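Local coordinates for protein Pgp2 (Campylobacter jejuni subsp. jejuni, PDB 6XJ6) that helps set the helical cell shape of the bacterium, probably as an LD-carboxypeptidase that trims peptidoglycan, and binds peptidoglycan through a pocket on its accessory NTF2 domain, at residues 32-37 / 72-77; 61-66 / 160-165; 99-104 / 109-114. One frame throughout, in Å; residues are numbered along the deposited sequence.

Interaction 1. Residues 32-37 / 72-77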
loop_
_atom_site.group_PDB
_atom_site.type_symbol
_atom_site.label_atom_id
_atom_site.label_comp_id
_atom_site.label_asym_id
_atom_site.label_seq_id
_atom_site.Cartn_x
_atom_site.Cartn_y
_atom_site.Cartn_z
ATOM N N THR A 32 2.413 -12.169 -3.084
ATOM C CA THR A 32 3.592 -13.019 -3.012
ATOM C C THR A 32 3.904 -13.319 -1.554
ATOM O O THR A 32 3.868 -12.422 -0.707
ATOM C CB THR A 32 4.807 -12.310 -3.643
ATOM O OG1 THR A 32 4.525 -11.980 -5.005
ATOM C CG2 THR A 32 6.044 -13.195 -3.610
ATOM N N ASN A 33 4.235 -14.577 -1.268
ATOM C CA ASN A 33 4.714 -14.976 0.050
ATOM C C ASN A 33 6.152 -15.458 -0.085
ATOM O O ASN A 33 6.420 -16.440 -0.786
ATOM C CB ASN A 33 3.829 -16.070 0.650
ATOM C CG ASN A 33 4.211 -16.403 2.083
ATOM O OD1 ASN A 33 5.255 -17.007 2.336
ATOM N ND2 ASN A 33 3.375 -15.997 3.025
ATOM N N LYS A 34 7.080 -14.762 0.581
ATOM C CA LYS A 34 8.499 -15.070 0.419
ATOM C C LYS A 34 8.902 -16.401 1.040
ATOM O O LYS A 34 9.932 -16.956 0.644
ATOM C CB LYS A 34 9.353 -13.962 1.025
ATOM C CG LYS A 34 9.345 -12.664 0.234
ATOM C CD LYS A 34 9.923 -11.518 1.046
ATOM C CE LYS A 34 11.396 -11.741 1.392
ATOM N NZ LYS A 34 11.954 -10.638 2.221
ATOM N N THR A 35 8.147 -16.909 2.017
ATOM C CA THR A 35 8.455 -18.217 2.590
ATOM C C THR A 35 7.877 -19.334 1.729
ATOM O O THR A 35 8.554 -20.332 1.455
ATOM C CB THR A 35 7.911 -18.320 4.022
ATOM O OG1 THR A 35 8.549 -17.351 4.864
ATOM C CG2 THR A 35 8.160 -19.705 4.600
ATOM N N ASP A 36 6.621 -19.182 1.300
ATOM C CA ASP A 36 5.963 -20.221 0.517
ATOM C C ASP A 36 6.483 -20.280 -0.912
ATOM O O ASP A 36 6.305 -21.300 -1.586
ATOM C CB ASP A 36 4.455 -19.967 0.481
ATOM C CG ASP A 36 3.821 -19.989 1.856
ATOM O OD1 ASP A 36 4.396 -20.613 2.774
ATOM O OD2 ASP A 36 2.734 -19.388 2.014
ATOM N N LYS A 37 7.117 -19.209 -1.386
ATOM C CA LYS A 37 7.544 -19.093 -2.780
ATOM C C LYS A 37 6.364 -19.287 -3.732
ATOM O O LYS A 37 6.459 -19.982 -4.746
ATOM C CB LYS A 37 8.696 -20.048 -3.105
ATOM C CG LYS A 37 9.875 -19.960 -2.151
ATOM C CD LYS A 37 10.492 -18.565 -2.100
ATOM C CE LYS A 37 11.696 -18.528 -1.171
ATOM N NZ LYS A 37 12.201 -17.145 -0.962
ATOM N N LEU A 72 19.889 -7.068 -1.174
ATOM C CA LEU A 72 19.384 -8.201 -1.945
ATOM C C LEU A 72 18.028 -8.701 -1.466
ATOM O O LEU A 72 17.549 -9.740 -1.946
ATOM C CB LEU A 72 20.385 -9.363 -1.966
ATOM C CG LEU A 72 21.798 -9.034 -2.441
ATOM C CD1 LEU A 72 22.628 -10.305 -2.443
ATOM C CD2 LEU A 72 21.777 -8.397 -3.822
ATOM N N LYS A 73 17.381 -7.994 -0.552
ATOM C CA LYS A 73 16.130 -8.469 0.011
ATOM C C LYS A 73 14.955 -8.042 -0.852
ATOM O O LYS A 73 14.976 -6.990 -1.498
ATOM C CB LYS A 73 15.953 -7.936 1.432
ATOM C CG LYS A 73 16.960 -8.517 2.410
ATOM C CD LYS A 73 16.971 -7.782 3.730
ATOM C CE LYS A 73 18.003 -8.393 4.673
ATOM N NZ LYS A 73 18.156 -7.611 5.931
ATOM N N THR A 74 13.914 -8.885 -0.856
ATOM C CA THR A 74 12.643 -8.483 -1.448
ATOM C C THR A 74 11.814 -7.734 -0.406
ATOM O O THR A 74 11.629 -8.240 0.710
ATOM C CB THR A 74 11.883 -9.705 -1.943
ATOM O OG1 THR A 74 12.575 -10.266 -3.065
ATOM C CG2 THR A 74 10.462 -9.343 -2.374
ATOM N N PRO A 75 11.323 -6.538 -0.719
ATOM C CA PRO A 75 10.555 -5.782 0.277
ATOM C C PRO A 75 9.228 -6.429 0.638
ATOM O O PRO A 75 8.530 -7.011 -0.200
ATOM C CB PRO A 75 10.345 -4.408 -0.371
ATOM C CG PRO A 75 10.694 -4.548 -1.780
ATOM C CD PRO A 75 11.487 -5.803 -1.984
ATOM N N VAL A 76 8.892 -6.294 1.912
ATOM C CA VAL A 76 7.625 -6.729 2.481
ATOM C C VAL A 76 6.745 -5.499 2.636
ATOM O O VAL A 76 7.200 -4.458 3.127
ATOM C CB VAL A 76 7.878 -7.410 3.836
ATOM C CG1 VAL A 76 6.587 -7.685 4.585
ATOM C CG2 VAL A 76 8.678 -8.689 3.627
ATOM N N GLY A 77 5.491 -5.599 2.206
ATOM C CA GLY A 77 4.569 -4.493 2.345
ATOM C C GLY A 77 3.566 -4.477 1.212
ATOM O O GLY A 77 3.306 -5.498 0.581
#
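A buried lysine-to-carbonyl contact joins the end of strand 27-33 to the loop that leads into strand 77-80: Lys34 NZ donates to Thr74 O over 2.9 Å. The ammonium comes in the carbonyl plane, on a lone pair, at a C=O...N angle of 143°. The chain runs out almost straight from CB and bends at chi3 (64°), which swings CE and NZ onto the carbonyl. The lysine stem runs alongside the threonine, the two side chains pointing opposite ways, with Lys34 CE 3.9 Å from Thr74 CB. Val76 CG2 meets the same aliphatic stem at Lys34 CD, 4.0 Å away. Within the core the charge is shared: NZ also binds Leu62 O and forms a salt bridge with Glu162, which probably keeps it protonated. Thr74 OG1 faces other partners, Gly135 O and Gly61 N. Behind the lysine, the turn is held by Asn33 OD1, which accepts from Asp36 N at 2.8 Å, and by Lys37 NZ, which reaches back to Lys34 O. The Thr74 side chain is about 6 Å from that of Cys136, the predicted nucleophile; the lysine thus binds a loop close to the probable active site of a YkuD-type catalytic domain, next to an Asx motif at the end of the sheet's middle strand.

Interaction 2. Residues 61-66 / 160-165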
loop_
_atom_site.group_PDB
_atom_site.type_symbol
_atom_site.label_atom_id
_atom_site.label_comp_id
_atom_site.label_asym_id
_atom_site.label_seq_id
_atom_site.Cartn_x
_atom_site.Cartn_y
_atom_site.Cartn_z
ATOM N N GLY A 61 14.026 -12.500 -3.797
ATOM C CA GLY A 61 15.246 -12.122 -3.135
ATOM C C GLY A 61 15.278 -12.659 -1.719
ATOM O O GLY A 61 14.459 -13.479 -1.298
ATOM N N LEU A 62 16.241 -12.152 -0.959
ATOM C CA LEU A 62 16.536 -12.698 0.353
ATOM C C LEU A 62 15.432 -12.385 1.356
ATOM O O LEU A 62 14.659 -11.423 1.217
ATOM C CB LEU A 62 17.852 -12.130 0.882
ATOM C CG LEU A 62 19.107 -12.421 0.053
ATOM C CD1 LEU A 62 20.336 -11.899 0.774
ATOM C CD2 LEU A 62 19.250 -13.906 -0.230
ATOM N N MET A 63 15.373 -13.228 2.383
ATOM C CA MET A 63 14.459 -13.034 3.491
ATOM C C MET A 63 14.891 -11.838 4.333
ATOM O O MET A 63 16.041 -11.382 4.290
ATOM C CB MET A 63 14.409 -14.289 4.361
ATOM C CG MET A 63 14.026 -15.556 3.591
ATOM S SD MET A 63 12.437 -15.451 2.728
ATOM C CE MET A 63 11.288 -15.587 4.097
ATOM N N GLY A 64 13.944 -11.342 5.116
ATOM C CA GLY A 64 14.149 -10.159 5.918
ATOM C C GLY A 64 13.576 -8.917 5.262
ATOM O O GLY A 64 13.365 -8.852 4.050
ATOM N N ASP A 65 13.321 -7.918 6.103
ATOM C CA ASP A 65 12.821 -6.619 5.677
ATOM C C ASP A 65 13.897 -5.883 4.877
ATOM O O ASP A 65 15.028 -5.722 5.346
ATOM C CB ASP A 65 12.474 -5.838 6.951
ATOM C CG ASP A 65 11.738 -4.535 6.689
ATOM O OD1 ASP A 65 10.773 -4.521 5.895
ATOM O OD2 ASP A 65 12.115 -3.524 7.328
ATOM N N LYS A 66 13.560 -5.446 3.660
ATOM C CA LYS A 66 14.509 -4.660 2.879
ATOM C C LYS A 66 14.740 -3.308 3.537
ATOM O O LYS A 66 13.806 -2.669 4.028
ATOM C CB LYS A 66 14.028 -4.436 1.440
ATOM C CG LYS A 66 15.072 -3.657 0.597
ATOM C CD LYS A 66 14.731 -3.582 -0.887
ATOM C CE LYS A 66 15.797 -2.803 -1.671
ATOM N NZ LYS A 66 17.123 -3.487 -1.708
ATOM N N THR A 160 3.250 -8.147 -0.637
ATOM C CA THR A 160 4.313 -9.113 -0.412
ATOM C C THR A 160 4.442 -9.409 1.072
ATOM O O THR A 160 4.697 -8.502 1.875
ATOM C CB THR A 160 5.628 -8.622 -0.998
ATOM O OG1 THR A 160 5.417 -8.378 -2.394
ATOM C CG2 THR A 160 6.721 -9.662 -0.816
ATOM N N GLU A 161 4.250 -10.676 1.417
ATOM C CA GLU A 161 4.367 -11.199 2.767
ATOM C C GLU A 161 5.733 -11.837 2.964
ATOM O O GLU A 161 6.325 -12.393 2.034
ATOM C CB GLU A 161 3.322 -12.295 3.000
ATOM C CG GLU A 161 1.906 -11.849 2.821
ATOM C CD GLU A 161 0.913 -12.989 2.870
ATOM O OE1 GLU A 161 1.250 -14.131 2.483
ATOM O OE2 GLU A 161 -0.237 -12.735 3.286
ATOM N N GLU A 162 6.214 -11.797 4.206
ATOM C CA GLU A 162 7.444 -12.502 4.544
ATOM C C GLU A 162 7.164 -13.970 4.833
ATOM O O GLU A 162 7.745 -14.862 4.208
ATOM C CB GLU A 162 8.091 -11.851 5.765
ATOM C CG GLU A 162 9.384 -12.490 6.218
ATOM C CD GLU A 162 10.572 -12.111 5.369
ATOM O OE1 GLU A 162 11.659 -12.657 5.641
ATOM O OE2 GLU A 162 10.411 -11.288 4.450
ATOM N N LYS A 163 6.293 -14.237 5.804
ATOM C CA LYS A 163 5.989 -15.602 6.208
ATOM C C LYS A 163 4.519 -15.713 6.571
ATOM O O LYS A 163 3.781 -16.493 5.963
ATOM C CB LYS A 163 6.849 -16.016 7.404
ATOM C CG LYS A 163 6.591 -17.422 7.905
ATOM C CD LYS A 163 7.383 -17.698 9.169
ATOM C CE LYS A 163 7.164 -19.116 9.667
ATOM N NZ LYS A 163 7.811 -20.119 8.776
ATOM N N GLU A 164 4.086 -14.927 7.552
ATOM C CA GLU A 164 2.709 -15.003 8.018
ATOM C C GLU A 164 1.734 -14.536 6.945
ATOM O O GLU A 164 2.012 -13.627 6.157
ATOM C CB GLU A 164 2.523 -14.167 9.284
ATOM C CG GLU A 164 3.413 -14.599 10.433
ATOM C CD GLU A 164 3.220 -16.055 10.812
ATOM O OE1 GLU A 164 2.058 -16.514 10.845
ATOM O OE2 GLU A 164 4.232 -16.745 11.068
ATOM N N LYS A 165 0.578 -15.189 6.923
ATOM C CA LYS A 165 -0.514 -14.808 6.042
ATOM C C LYS A 165 -1.211 -13.598 6.648
ATOM O O LYS A 165 -1.714 -13.666 7.777
ATOM C CB LYS A 165 -1.465 -15.998 5.940
ATOM C CG LYS A 165 -2.718 -15.795 5.119
ATOM C CD LYS A 165 -3.497 -17.114 5.078
ATOM C CE LYS A 165 -4.852 -16.978 4.418
ATOM N NZ LYS A 165 -5.568 -18.288 4.393
#
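Glu162, just past the end of strand 156-161, sends its carboxylate to the backbone of the loop 61-66, where OE1 accepts from Gly64 N over 2.7 Å. The bond is nearly straight, with an N-H...O angle of 165°, and reaches the syn side of OE1 from 25° out of the carboxylate plane. With CG anti to the backbone N (chi1 -180°), the chain leaves the strand end and turns at chi2 to present OE1. This is the close part of the contact. Met63 CB sits 3.4 Å from Glu162 OE1, and the methionine, bent at chi2 and chi3, curls its methyl back over the same oxygen, with Met63 CE 3.3 Å from Glu162 OE1. The other carboxylate oxygen, OE2, is engaged by Lys34. In the YkuD-type domain this links the end of an inner strand, 156-161, to the loop between strands 48-56 and 77-80. Gly64, which meets the carboxylate through its amide, has a positive phi. Toward solvent the contact thins out: the Lys163 side chain leads away from the loop, and Glu164 and Lys165 are exposed, both beyond its grasp.

Interaction 3. Residues 99-104 / 109-114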
loop_
_atom_site.group_PDB
_atom_site.type_symbol
_atom_site.label_atom_id
_atom_site.label_comp_id
_atom_site.label_asym_id
_atom_site.label_seq_id
_atom_site.Cartn_x
_atom_site.Cartn_y
_atom_site.Cartn_z
ATOM N N THR A 99 7.673 -2.605 -9.481
ATOM C CA THR A 99 6.938 -2.229 -8.283
ATOM C C THR A 99 7.407 -0.857 -7.822
ATOM O O THR A 99 8.459 -0.361 -8.233
ATOM C CB THR A 99 7.129 -3.221 -7.127
ATOM O OG1 THR A 99 8.377 -2.965 -6.460
ATOM C CG2 THR A 99 7.068 -4.676 -7.588
ATOM N N THR A 100 6.620 -0.248 -6.933
ATOM C CA THR A 100 6.879 1.109 -6.471
ATOM C C THR A 100 7.812 1.183 -5.260
ATOM O O THR A 100 7.855 2.224 -4.596
ATOM C CB THR A 100 5.565 1.816 -6.157
ATOM O OG1 THR A 100 4.784 0.979 -5.298
ATOM C CG2 THR A 100 4.802 2.091 -7.439
ATOM N N TYR A 101 8.564 0.129 -4.960
ATOM C CA TYR A 101 9.541 0.234 -3.882
ATOM C C TYR A 101 10.588 1.293 -4.235
ATOM O O TYR A 101 11.139 1.268 -5.347
ATOM C CB TYR A 101 10.258 -1.086 -3.586
ATOM C CG TYR A 101 11.277 -0.889 -2.482
ATOM C CD1 TYR A 101 10.930 -1.045 -1.147
ATOM C CD2 TYR A 101 12.568 -0.481 -2.772
ATOM C CE1 TYR A 101 11.842 -0.821 -0.135
ATOM C CE2 TYR A 101 13.484 -0.251 -1.764
ATOM C CZ TYR A 101 13.115 -0.431 -0.448
ATOM O OH TYR A 101 14.013 -0.206 0.567
ATOM N N PRO A 102 10.922 2.207 -3.316
ATOM C CA PRO A 102 10.394 2.400 -1.964
ATOM C C PRO A 102 9.148 3.267 -1.969
ATOM O O PRO A 102 9.080 4.265 -2.691
ATOM C CB PRO A 102 11.540 3.125 -1.246
ATOM C CG PRO A 102 12.183 3.918 -2.316
ATOM C CD PRO A 102 12.067 3.099 -3.580
ATOM N N ASN A 103 8.159 2.878 -1.171
ATOM C CA ASN A 103 6.971 3.696 -1.019
ATOM C C ASN A 103 7.237 4.796 0.009
ATOM O O ASN A 103 8.341 4.936 0.546
ATOM C CB ASN A 103 5.750 2.826 -0.711
ATOM C CG ASN A 103 5.810 2.168 0.659
ATOM O OD1 ASN A 103 6.362 2.716 1.608
ATOM N ND2 ASN A 103 5.207 0.990 0.771
ATOM N N LEU A 104 6.219 5.611 0.268
ATOM C CA LEU A 104 6.409 6.759 1.151
ATOM C C LEU A 104 6.840 6.322 2.547
ATOM O O LEU A 104 7.703 6.954 3.164
ATOM C CB LEU A 104 5.126 7.580 1.223
ATOM C CG LEU A 104 5.177 8.781 2.164
ATOM C CD1 LEU A 104 6.171 9.817 1.681
ATOM C CD2 LEU A 104 3.783 9.371 2.300
ATOM N N GLN A 109 11.080 6.263 6.623
ATOM C CA GLN A 109 11.858 5.432 7.528
ATOM C C GLN A 109 13.329 5.380 7.153
ATOM O O GLN A 109 14.103 4.713 7.847
ATOM C CB GLN A 109 11.291 4.013 7.552
ATOM C CG GLN A 109 9.932 3.924 8.203
ATOM C CD GLN A 109 9.354 2.530 8.152
ATOM O OE1 GLN A 109 9.826 1.675 7.402
ATOM N NE2 GLN A 109 8.317 2.292 8.949
ATOM N N GLY A 110 13.723 6.059 6.082
ATOM C CA GLY A 110 15.111 6.122 5.673
ATOM C C GLY A 110 15.583 4.975 4.807
ATOM O O GLY A 110 16.794 4.832 4.605
ATOM N N LYS A 111 14.676 4.149 4.299
ATOM C CA LYS A 111 15.074 3.041 3.452
ATOM C C LYS A 111 15.528 3.547 2.091
ATOM O O LYS A 111 15.108 4.610 1.620
ATOM C CB LYS A 111 13.900 2.085 3.252
ATOM C CG LYS A 111 13.471 1.360 4.504
ATOM C CD LYS A 111 12.451 0.295 4.153
ATOM C CE LYS A 111 11.945 -0.431 5.377
ATOM N NZ LYS A 111 10.933 -1.442 4.993
ATOM N N THR A 112 16.386 2.761 1.446
ATOM C CA THR A 112 16.905 3.088 0.129
ATOM C C THR A 112 16.821 1.862 -0.768
ATOM O O THR A 112 16.422 0.771 -0.347
ATOM C CB THR A 112 18.351 3.596 0.195
ATOM O OG1 THR A 112 19.192 2.577 0.756
ATOM C CG2 THR A 112 18.443 4.869 1.020
ATOM N N GLY A 113 17.208 2.054 -2.011
ATOM C CA GLY A 113 17.132 1.013 -3.007
ATOM C C GLY A 113 16.026 1.289 -4.008
ATOM O O GLY A 113 15.403 2.356 -4.032
ATOM N N GLY A 114 15.776 0.282 -4.829
ATOM C CA GLY A 114 14.874 0.426 -5.948
ATOM C C GLY A 114 15.056 -0.744 -6.887
ATOM O O GLY A 114 15.690 -1.741 -6.544
#
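The short helix 104-108 is flanked by two loops of the YkuD-type catalytic domain, and Tyr101 of the first reaches across to Thr112, Gly113 and Gly114 of the second. Its hydroxyl donates to Thr112 O over 2.8 Å, from above the carbonyl plane (40° out of it) and not on a lone pair. CG stands anti to the backbone N (chi1 179°), which sends the ring out from the loop with its edge to the opposing backbone. Thr112 O, Gly113 C and Gly114 N line that edge near the ring plane, Tyr101 CE2 being 3.7 Å from Gly113 C. Gly113, without a side chain, lets its backbone lie close to this ring edge. Across the hydroxyl, Lys111 crosses the tyrosine at about a right angle, its CB 3.5 Å from Tyr101 OH; its extended chain carries NZ onward to a salt bridge with Asp65. Pro102, joined to Tyr101 by a cis peptide bond, folds back on the tyrosine: Pro102 CB lies over the centre of one ring face, 3.8 Å above its plane, while Pro102 CD sits 3.4 Å from Gly113 O. Both ends of the helix are marked. Asn103 is its N-cap, with OD1 accepting from Asp106 N, and Gly110 closes it in a Schellman motif with positive phi (85°). Thr112 OG1 turns to Glu69 N, outside the two segments. Around the contact, the Tyr101 side chain also packs on Tyr79 of strand 77-80 and on Pro75 and Lys66, while Asn103 and Leu104 touch Tyr272, so the helix start lies against strand 263-275, part of the antiparallel sheet in the NTF2-like region.

How the interactions relate
Following the chain, strand 27-33 runs into 32-37, and interaction 1 closes a loop when 72-77 returns to it. Residues 61-66 lie inside that loop but pair with 160-165 much later, so interactions 1 and 2 cross. Interaction 3, closing a short loop around helix 104-108, follows interaction 1 in series and is nested within the span closed by interaction 2. Interactions 1 and 2 adjoin, their centres about 4 Å apart, and both reach one sheet, in which strands 27-33 and 156-161 are neighbours. Interaction 3, its centre about 15 Å from each of theirs, connects through Tyr101, which meets both 72-77 and 61-66, tying the helix-flanking loops to the 61-77 region.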